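Local coordinates for protein beta-glucoside phosphorylase BglX (Unidentified, PDB 5VQE) that probably cleaves beta-glucosides by phosphorolysis, as a member of glycoside hydrolase family 3, and binds a 2-deoxy-2-fluoroglucose in its pocket, at residues P505-S510 with V523-N528. Sequence-based numbering, arbitrary orientation.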
ATOM      1  N   PRO A 505      -7.224 -20.688 -29.926  1.00 19.40           N
ATOM      2  CA  PRO A 505      -6.228 -20.570 -28.852  1.00 16.42           C
ATOM      3  C   PRO A 505      -6.395 -19.266 -28.086  1.00 14.23           C
ATOM      4  O   PRO A 505      -6.574 -18.197 -28.675  1.00 14.56           O
ATOM      5  CB  PRO A 505      -4.895 -20.623 -29.603  1.00 19.74           C
ATOM      6  CG  PRO A 505      -5.196 -21.398 -30.845  1.00 19.25           C
ATOM      7  CD  PRO A 505      -6.592 -20.995 -31.225  1.00 19.05           C
ATOM      8  N   THR A 506      -6.357 -19.359 -26.757  1.00 14.32           N
ATOM      9  CA  THR A 506      -6.582 -18.208 -25.891  1.00 12.98           C
ATOM     10  C   THR A 506      -5.465 -18.109 -24.857  1.00 14.25           C
ATOM     11  O   THR A 506      -5.148 -19.091 -24.174  1.00 14.94           O
ATOM     12  CB  THR A 506      -7.952 -18.308 -25.204  1.00 20.59           C
ATOM     13  OG1 THR A 506      -8.982 -18.323 -26.199  1.00 17.04           O
ATOM     14  CG2 THR A 506      -8.196 -17.126 -24.284  1.00 18.94           C
ATOM     15  N   LEU A 507      -4.880 -16.919 -24.752  1.00 15.14           N
ATOM     16  CA  LEU A 507      -3.822 -16.613 -23.797  1.00 18.24           C
ATOM     17  C   LEU A 507      -4.321 -15.531 -22.850  1.00 12.28           C
ATOM     18  O   LEU A 507      -4.873 -14.523 -23.300  1.00 13.64           O
ATOM     19  CB  LEU A 507      -2.566 -16.144 -24.540  1.00 17.17           C
ATOM     20  CG  LEU A 507      -1.431 -15.512 -23.731  1.00 17.75           C
ATOM     21  CD1 LEU A 507      -0.789 -16.549 -22.838  1.00 16.43           C
ATOM     22  CD2 LEU A 507      -0.407 -14.907 -24.685  1.00 17.55           C
ATOM     23  N   PHE A 508      -4.133 -15.738 -21.543  1.00 14.34           N
ATOM     24  CA  PHE A 508      -4.642 -14.822 -20.522  1.00 13.60           C
ATOM     25  C   PHE A 508      -3.476 -14.240 -19.730  1.00 13.17           C
ATOM     26  O   PHE A 508      -2.683 -14.987 -19.150  1.00 14.86           O
ATOM     27  CB  PHE A 508      -5.625 -15.527 -19.579  1.00 14.34           C
ATOM     28  CG  PHE A 508      -6.438 -14.576 -18.746  1.00 17.34           C
ATOM     29  CD1 PHE A 508      -5.893 -13.966 -17.630  1.00 19.36           C
ATOM     30  CD2 PHE A 508      -7.744 -14.275 -19.094  1.00 17.52           C
ATOM     31  CE1 PHE A 508      -6.640 -13.079 -16.876  1.00 17.45           C
ATOM     32  CE2 PHE A 508      -8.489 -13.395 -18.344  1.00 19.90           C
ATOM     33  CZ  PHE A 508      -7.936 -12.797 -17.236  1.00 17.61           C
ATOM     34  N   LEU A 509      -3.376 -12.911 -19.718  1.00 13.60           N
ATOM     35  CA  LEU A 509      -2.341 -12.178 -18.999  1.00 12.32           C
ATOM     36  C   LEU A 509      -2.997 -11.325 -17.922  1.00 14.59           C
ATOM     37  O   LEU A 509      -3.813 -10.451 -18.236  1.00 15.59           O
ATOM     38  CB  LEU A 509      -1.549 -11.277 -19.947  1.00 14.57           C
ATOM     39  CG  LEU A 509      -1.034 -11.884 -21.252  1.00 15.94           C
ATOM     40  CD1 LEU A 509      -0.453 -10.787 -22.129  1.00 15.63           C
ATOM     41  CD2 LEU A 509      -0.005 -12.963 -20.981  1.00 18.11           C
ATOM     42  N   SER A 510      -2.626 -11.550 -16.666  1.00 13.16           N
ATOM     43  CA  SER A 510      -3.013 -10.657 -15.581  1.00 12.92           C
ATOM     44  C   SER A 510      -1.857  -9.723 -15.254  1.00 13.51           C
ATOM     45  O   SER A 510      -0.740 -10.180 -14.986  1.00 14.26           O
ATOM     46  CB  SER A 510      -3.404 -11.419 -14.319  1.00 15.57           C
ATOM     47  OG  SER A 510      -3.683 -10.482 -13.286  1.00 16.22           O
ATOM     48  N   VAL A 523      -8.954 -21.415 -19.117  1.00 20.05           N
ATOM     49  CA  VAL A 523      -7.803 -20.929 -19.869  1.00 18.26           C
ATOM     50  C   VAL A 523      -6.642 -21.894 -19.691  1.00 15.86           C
ATOM     51  O   VAL A 523      -6.367 -22.367 -18.580  1.00 17.51           O
ATOM     52  CB  VAL A 523      -7.444 -19.505 -19.406  1.00 18.25           C
ATOM     53  CG1 VAL A 523      -6.034 -19.124 -19.795  1.00 23.12           C
ATOM     54  CG2 VAL A 523      -8.436 -18.490 -20.000  1.00 15.03           C
ATOM     55  N   LYS A 524      -5.949 -22.186 -20.793  1.00 16.62           N
ATOM     56  CA  LYS A 524      -4.885 -23.182 -20.804  1.00 18.06           C
ATOM     57  C   LYS A 524      -3.493 -22.576 -20.664  1.00 18.23           C
ATOM     58  O   LYS A 524      -2.560 -23.296 -20.290  1.00 22.60           O
ATOM     59  CB  LYS A 524      -4.934 -24.004 -22.104  1.00 20.93           C
ATOM     60  CG  LYS A 524      -6.274 -24.685 -22.392  1.00 23.77           C
ATOM     61  CD  LYS A 524      -6.158 -25.615 -23.605  1.00 29.95           C
ATOM     62  CE  LYS A 524      -7.515 -26.052 -24.161  1.00 37.75           C
ATOM     63  NZ  LYS A 524      -8.430 -26.594 -23.117  1.00 43.17           N
ATOM     64  N   THR A 525      -3.330 -21.291 -20.970  1.00 16.18           N
ATOM     65  CA  THR A 525      -2.066 -20.586 -20.777  1.00 20.35           C
ATOM     66  C   THR A 525      -2.348 -19.305 -20.003  1.00 16.75           C
ATOM     67  O   THR A 525      -3.152 -18.476 -20.441  1.00 14.37           O
ATOM     68  CB  THR A 525      -1.385 -20.279 -22.117  1.00 18.04           C
ATOM     69  OG1 THR A 525      -1.316 -21.476 -22.899  1.00 20.24           O
ATOM     70  CG2 THR A 525       0.032 -19.766 -21.891  1.00 21.62           C
ATOM     71  N   TYR A 526      -1.697 -19.154 -18.851  1.00 17.48           N
ATOM     72  CA  TYR A 526      -1.997 -18.079 -17.911  1.00 15.29           C
ATOM     73  C   TYR A 526      -0.695 -17.562 -17.326  1.00 13.87           C
ATOM     74  O   TYR A 526       0.144 -18.353 -16.889  1.00 16.49           O
ATOM     75  CB  TYR A 526      -2.922 -18.571 -16.790  1.00 15.26           C
ATOM     76  CG  TYR A 526      -3.284 -17.503 -15.778  1.00 14.06           C
ATOM     77  CD1 TYR A 526      -4.426 -16.736 -15.931  1.00 16.17           C
ATOM     78  CD2 TYR A 526      -2.470 -17.252 -14.680  1.00 16.68           C
ATOM     79  CE1 TYR A 526      -4.757 -15.748 -15.013  1.00 16.59           C
ATOM     80  CE2 TYR A 526      -2.794 -16.271 -13.755  1.00 15.32           C
ATOM     81  CZ  TYR A 526      -3.937 -15.520 -13.928  1.00 16.79           C
ATOM     82  OH  TYR A 526      -4.268 -14.531 -13.018  1.00 16.98           O
ATOM     83  N   ILE A 527      -0.525 -16.238 -17.334  1.00 16.78           N
ATOM     84  CA  ILE A 527       0.692 -15.587 -16.858  1.00 14.18           C
ATOM     85  C   ILE A 527       0.302 -14.475 -15.891  1.00 13.65           C
ATOM     86  O   ILE A 527      -0.597 -13.678 -16.180  1.00 13.02           O
ATOM     87  CB  ILE A 527       1.532 -15.018 -18.021  1.00 15.02           C
ATOM     88  CG1 ILE A 527       2.011 -16.148 -18.939  1.00 19.34           C
ATOM     89  CG2 ILE A 527       2.756 -14.260 -17.494  1.00 17.77           C
ATOM     90  CD1 ILE A 527       2.414 -15.690 -20.322  1.00 18.06           C
ATOM     91  N   ASN A 528       0.984 -14.420 -14.753  1.00 12.91           N
ATOM     92  CA  ASN A 528       0.822 -13.339 -13.788  1.00 13.31           C
ATOM     93  C   ASN A 528       1.996 -12.377 -13.912  1.00 16.85           C
ATOM     94  O   ASN A 528       3.154 -12.799 -13.841  1.00 15.47           O
ATOM     95  CB  ASN A 528       0.752 -13.886 -12.363  1.00 12.19           C
ATOM     96  CG  ASN A 528      -0.653 -14.269 -11.943  1.00 13.46           C
ATOM     97  OD1 ASN A 528      -1.636 -13.712 -12.433  1.00 13.57           O
ATOM     98  ND2 ASN A 528      -0.753 -15.205 -11.008  1.00 12.93           N
TER
HETATM   99  O   HOH W   1      -6.938 -21.061 -23.295  1.00 18.82           O
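Phe508 and Tyr526 project together from one face of the sheet. Both carry CG anti to the backbone N (chi1 -165° and -180°), which turns the two rings the same way. The ring planes are almost parallel, but the offset is large and they hardly overlap; the centroids are 5.5 Å from each other. Phe508 CD1 comes 3.4 Å from Tyr526 CE1, and Phe508 CB rests 3.6 Å from Val523 CG1. Beyond the pair, the Phe508 ring also meets Tyr472 of strand 469-475. The backbones run parallel, as neighbouring strands of a mixed sheet, with strand 393-397 beyond 525-528 and strand 469-475 beyond 506-510. Phe508 N bonds to Thr525 O, and Phe508 O receives Ile527 N at 3.1 Å. Ser510 N then bonds to Ile527 O at 3.0 Å. On the other face Ile527 CD1 packs 3.7 Å from Leu509 CD2, and helix 534-544 covers both through Met540. Tyr526 OH sits 3.5 Å from Ser510 CB and makes weak bonds to Asn528 OD1 and His516 N. With an alanine in place of Tyr526, a gap would probably open beside Phe508 and Ser510, and Asn528 OD1 would lose its weak hydroxyl partner. Asn528 ND2 is held by Pro514 O.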